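PDB 2HHC: nodulation fucosyltransferase NodZ from Bradyrhizobium sp., which is a nodulation fucosyltransferase of the GT-B clan, probably built, like its relatives, from two Rossmann-like domains. Local coordinates for residues I104-F115 against I126-R135. Sequence-based numbering, arbitrary orientation.
Sequences IFRERDELTELF and IVCDACLMWR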
loop_
_atom_site.group_PDB
_atom_site.type_symbol
_atom_site.label_atom_id
_atom_site.label_comp_id
_atom_site.label_asym_id
_atom_site.label_seq_id
_atom_site.Cartn_x
_atom_site.Cartn_y
_atom_site.Cartn_z
ATOM N N ILE A 104 -6.589 -15.481 11.019
ATOM C CA ILE A 104 -5.867 -14.305 10.619
ATOM C C ILE A 104 -6.467 -13.068 11.323
ATOM O O ILE A 104 -5.727 -12.216 11.834
ATOM C CB ILE A 104 -5.913 -14.136 9.079
ATOM C CG1 ILE A 104 -5.252 -15.340 8.371
ATOM C CG2 ILE A 104 -5.309 -12.830 8.653
ATOM C CD1 ILE A 104 -5.538 -15.377 6.836
ATOM N N PHE A 105 -7.787 -13.014 11.359
ATOM C CA PHE A 105 -8.498 -11.888 12.031
ATOM C C PHE A 105 -8.262 -11.853 13.549
ATOM O O PHE A 105 -8.041 -10.794 14.117
ATOM C CB PHE A 105 -9.989 -11.879 11.748
ATOM C CG PHE A 105 -10.338 -11.736 10.283
ATOM C CD1 PHE A 105 -9.475 -11.120 9.411
ATOM C CD2 PHE A 105 -11.521 -12.282 9.788
ATOM C CE1 PHE A 105 -9.775 -10.998 8.070
ATOM C CE2 PHE A 105 -11.836 -12.153 8.413
ATOM C CZ PHE A 105 -10.936 -11.501 7.576
ATOM N N ARG A 106 -8.242 -13.017 14.163
ATOM C CA ARG A 106 -7.875 -13.139 15.572
ATOM C C ARG A 106 -6.472 -12.578 15.792
ATOM O O ARG A 106 -6.224 -11.845 16.763
ATOM C CB ARG A 106 -7.969 -14.615 15.939
ATOM C CG ARG A 106 -7.532 -15.050 17.302
ATOM C CD ARG A 106 -7.883 -16.543 17.465
ATOM N NE ARG A 106 -9.262 -16.784 17.016
ATOM C CZ ARG A 106 -9.710 -17.719 16.148
ATOM N NH1 ARG A 106 -8.929 -18.617 15.568
ATOM N NH2 ARG A 106 -11.023 -17.795 15.904
ATOM N N GLU A 107 -5.539 -12.885 14.898
ATOM C CA GLU A 107 -4.202 -12.379 15.078
ATOM C C GLU A 107 -4.105 -10.885 14.877
ATOM O O GLU A 107 -3.405 -10.214 15.610
ATOM C CB GLU A 107 -3.205 -13.127 14.168
ATOM C CG GLU A 107 -3.041 -14.579 14.608
ATOM C CD GLU A 107 -2.093 -15.400 13.756
ATOM O OE1 GLU A 107 -1.190 -14.839 13.139
ATOM O OE2 GLU A 107 -2.234 -16.641 13.759
ATOM N N ARG A 108 -4.833 -10.321 13.920
ATOM C CA ARG A 108 -4.916 -8.866 13.819
ATOM C C ARG A 108 -5.286 -8.273 15.167
ATOM O O ARG A 108 -4.715 -7.277 15.608
ATOM C CB ARG A 108 -5.943 -8.500 12.752
ATOM C CG ARG A 108 -6.222 -6.994 12.578
ATOM C CD ARG A 108 -7.458 -6.773 11.772
ATOM N NE ARG A 108 -8.567 -7.289 12.580
ATOM C CZ ARG A 108 -9.705 -7.895 12.179
ATOM N NH1 ARG A 108 -10.030 -8.047 10.893
ATOM N NH2 ARG A 108 -10.550 -8.333 13.082
ATOM N N ASP A 109 -6.295 -8.856 15.793
ATOM C CA ASP A 109 -6.791 -8.322 17.054
ATOM C C ASP A 109 -5.791 -8.518 18.186
ATOM O O ASP A 109 -5.620 -7.629 19.021
ATOM C CB ASP A 109 -8.087 -8.971 17.417
ATOM C CG ASP A 109 -9.213 -8.610 16.464
ATOM O OD1 ASP A 109 -9.055 -7.660 15.670
ATOM O OD2 ASP A 109 -10.259 -9.286 16.546
ATOM N N GLU A 110 -5.139 -9.673 18.207
ATOM C CA GLU A 110 -4.124 -9.972 19.213
ATOM C C GLU A 110 -2.948 -9.018 19.074
ATOM O O GLU A 110 -2.427 -8.513 20.073
ATOM C CB GLU A 110 -3.675 -11.431 19.067
ATOM C CG GLU A 110 -4.741 -12.373 19.522
ATOM C CD GLU A 110 -4.577 -13.807 19.140
ATOM O OE1 GLU A 110 -3.540 -14.190 18.656
ATOM O OE2 GLU A 110 -5.519 -14.593 19.413
ATOM N N LEU A 111 -2.540 -8.745 17.853
ATOM C CA LEU A 111 -1.424 -7.818 17.618
ATOM C C LEU A 111 -1.806 -6.382 18.004
ATOM O O LEU A 111 -1.012 -5.647 18.566
ATOM C CB LEU A 111 -1.009 -7.876 16.156
ATOM C CG LEU A 111 -0.268 -9.157 15.727
ATOM C CD1 LEU A 111 -0.283 -9.248 14.222
ATOM C CD2 LEU A 111 1.183 -9.156 16.270
ATOM N N THR A 112 -3.052 -6.015 17.716
ATOM C CA THR A 112 -3.555 -4.681 18.023
ATOM C C THR A 112 -3.482 -4.449 19.528
ATOM O O THR A 112 -2.944 -3.425 19.979
ATOM C CB THR A 112 -4.987 -4.523 17.485
ATOM O OG1 THR A 112 -4.944 -4.632 16.064
ATOM C CG2 THR A 112 -5.542 -3.157 17.814
ATOM N N GLU A 113 -3.953 -5.423 20.292
ATOM C CA GLU A 113 -3.893 -5.366 21.767
ATOM C C GLU A 113 -2.426 -5.299 22.202
ATOM O O GLU A 113 -2.052 -4.501 23.058
ATOM C CB GLU A 113 -4.627 -6.562 22.353
ATOM C CG GLU A 113 -4.521 -6.709 23.869
ATOM C CD GLU A 113 -5.273 -7.926 24.405
ATOM O OE1 GLU A 113 -5.167 -9.028 23.793
ATOM O OE2 GLU A 113 -5.918 -7.813 25.477
ATOM N N LEU A 114 -1.559 -6.100 21.614
ATOM C CA LEU A 114 -0.160 -6.077 22.009
ATOM C C LEU A 114 0.453 -4.712 21.769
ATOM O O LEU A 114 1.184 -4.196 22.615
ATOM C CB LEU A 114 0.638 -7.148 21.268
ATOM C CG LEU A 114 2.112 -7.127 21.632
ATOM C CD1 LEU A 114 2.288 -7.480 23.121
ATOM C CD2 LEU A 114 2.854 -8.085 20.704
ATOM N N PHE A 115 0.170 -4.128 20.600
ATOM C CA PHE A 115 0.755 -2.846 20.232
ATOM C C PHE A 115 0.279 -1.724 21.147
ATOM O O PHE A 115 0.992 -0.737 21.285
ATOM C CB PHE A 115 0.410 -2.466 18.797
ATOM C CG PHE A 115 0.983 -3.371 17.765
ATOM C CD1 PHE A 115 1.973 -4.327 18.049
ATOM C CD2 PHE A 115 0.598 -3.223 16.452
ATOM C CE1 PHE A 115 2.490 -5.161 17.045
ATOM C CE2 PHE A 115 1.100 -4.056 15.466
ATOM C CZ PHE A 115 2.084 -4.984 15.741
ATOM N N ILE A 126 7.949 -11.669 16.947
ATOM C CA ILE A 126 6.542 -11.317 16.681
ATOM C C ILE A 126 6.303 -11.598 15.213
ATOM O O ILE A 126 6.989 -11.009 14.365
ATOM C CB ILE A 126 6.275 -9.839 16.969
ATOM C CG1 ILE A 126 6.800 -9.424 18.365
ATOM C CG2 ILE A 126 4.803 -9.507 16.798
ATOM C CD1 ILE A 126 6.361 -10.191 19.500
ATOM N N VAL A 127 5.315 -12.418 14.886
ATOM C CA VAL A 127 5.037 -12.701 13.473
ATOM C C VAL A 127 3.769 -11.960 13.111
ATOM O O VAL A 127 2.682 -12.254 13.641
ATOM C CB VAL A 127 4.848 -14.216 13.181
ATOM C CG1 VAL A 127 4.641 -14.414 11.640
ATOM C CG2 VAL A 127 6.004 -14.992 13.724
ATOM N N CYS A 128 3.881 -10.967 12.229
ATOM C CA CYS A 128 2.767 -10.196 11.756
ATOM C C CYS A 128 2.297 -10.717 10.402
ATOM O O CYS A 128 2.983 -10.516 9.424
ATOM C CB CYS A 128 3.134 -8.702 11.614
ATOM S SG CYS A 128 3.656 -7.904 13.149
ATOM N N ASP A 129 1.176 -11.425 10.387
ATOM C CA ASP A 129 0.691 -12.081 9.172
ATOM C C ASP A 129 -0.845 -11.910 9.052
ATOM O O ASP A 129 -1.623 -12.837 8.877
ATOM C CB ASP A 129 1.136 -13.563 9.152
ATOM C CG ASP A 129 1.105 -14.188 7.808
ATOM O OD1 ASP A 129 0.686 -13.595 6.758
ATOM O OD2 ASP A 129 1.560 -15.371 7.760
ATOM N N ALA A 130 -1.239 -10.647 9.166
ATOM C CA ALA A 130 -2.582 -10.168 9.055
ATOM C C ALA A 130 -2.535 -8.711 8.599
ATOM O O ALA A 130 -1.473 -8.094 8.556
ATOM C CB ALA A 130 -3.299 -10.263 10.369
ATOM N N CYS A 131 -3.688 -8.144 8.321
ATOM C CA CYS A 131 -3.770 -6.760 7.910
ATOM C C CYS A 131 -3.555 -5.859 9.113
ATOM O O CYS A 131 -4.286 -5.960 10.092
ATOM C CB CYS A 131 -5.112 -6.468 7.310
ATOM S SG CYS A 131 -5.252 -4.800 6.656
ATOM N N LEU A 132 -2.575 -4.974 9.023
ATOM C CA LEU A 132 -2.265 -4.034 10.093
ATOM C C LEU A 132 -2.486 -2.588 9.641
ATOM O O LEU A 132 -1.940 -1.643 10.251
ATOM C CB LEU A 132 -0.871 -4.278 10.683
ATOM C CG LEU A 132 -0.717 -5.626 11.413
ATOM C CD1 LEU A 132 0.660 -5.741 11.962
ATOM C CD2 LEU A 132 -1.716 -5.781 12.570
ATOM N N MET A 133 -3.321 -2.406 8.631
ATOM C CA MET A 133 -3.807 -1.087 8.301
ATOM C C MET A 133 -4.441 -0.490 9.518
ATOM O O MET A 133 -5.156 -1.152 10.221
ATOM C CB MET A 133 -4.790 -1.118 7.097
ATOM C CG MET A 133 -4.098 -1.478 5.823
ATOM S SD MET A 133 -5.220 -1.966 4.481
ATOM C CE MET A 133 -6.350 -0.638 4.411
ATOM N N TRP A 134 -4.161 0.803 9.739
ATOM C CA TRP A 134 -4.690 1.630 10.848
ATOM C C TRP A 134 -4.066 1.299 12.214
ATOM O O TRP A 134 -4.528 1.829 13.239
ATOM C CB TRP A 134 -6.213 1.568 10.973
ATOM C CG TRP A 134 -6.967 1.884 9.743
ATOM C CD1 TRP A 134 -7.530 1.005 8.897
ATOM C CD2 TRP A 134 -7.192 3.173 9.199
ATOM N NE1 TRP A 134 -8.111 1.664 7.850
ATOM C CE2 TRP A 134 -7.950 2.995 8.018
ATOM C CE3 TRP A 134 -6.873 4.463 9.604
ATOM C CZ2 TRP A 134 -8.388 4.074 7.233
ATOM C CZ3 TRP A 134 -7.301 5.548 8.814
ATOM C CH2 TRP A 134 -8.033 5.331 7.639
ATOM N N ARG A 135 -3.056 0.444 12.253
ATOM C CA ARG A 135 -2.512 0.022 13.577
ATOM C C ARG A 135 -1.153 0.671 13.840
ATOM O O ARG A 135 -0.225 0.088 14.421
ATOM C CB ARG A 135 -2.433 -1.512 13.643
ATOM C CG ARG A 135 -3.768 -2.246 13.395
ATOM C CD ARG A 135 -4.848 -1.809 14.248
ATOM N NE ARG A 135 -6.004 -2.728 14.300
ATOM C CZ ARG A 135 -7.051 -2.720 13.463
ATOM N NH1 ARG A 135 -7.146 -1.891 12.436
ATOM N NH2 ARG A 135 -8.054 -3.567 13.673
HETATM O O HOH W 1 0.090 -12.444 12.804
HETATM O O HOH W 2 -8.042 -5.227 15.966
#
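R108 and A130, their CA atoms 5.5 Å apart, mark the close approach of helix 104-115 to the chain 126-135; the axes of the helix and of strand 126-128 come within 9.8 Å at 129°, and the two elements are the second half of a beta-alpha-beta unit that starts at strand 84-85. L111 drives its isobutyl group between strand and loop: CD2 lies 3.7 Å from I126 CG2, while CD1 reaches C128 CA, and the side chain crosses that of L132 at about a right angle. F115 sits one turn on, with L132 CD1 and C128 SG both at its ring edge, CE2 3.9 Å from L132 CD1. Toward the helix start, A130 CB presses on the backbone, 3.4 Å from I104 O, which allows the close approach of the two main chains there. The polar side of the contact centres on T112. With OG1 beside its own backbone N (chi1 -64°), the hydroxyl donates to R108 O and accepts from R135 NE at 2.8 Å, a bent bond (N-H...O 146°). R108 grips D109 OD1 side-on with NE and NH2, and a water joins that same oxygen to T112 OG1 and R135 NH2. The guanidinium groups of R108 and R135 lie oblique to each other, and D109 probably offsets the closeness of the two positive charges. A second water accepts from D129 N and donates to V127 O and E107 OE1, an oxygen also held by R99 and W89; R12 and R10 hold the D129 carboxylate. Apolar contacts thus hold both the strand and the start of the loop, while the T112-R135 bond and the two waters add polar ties at the flanks.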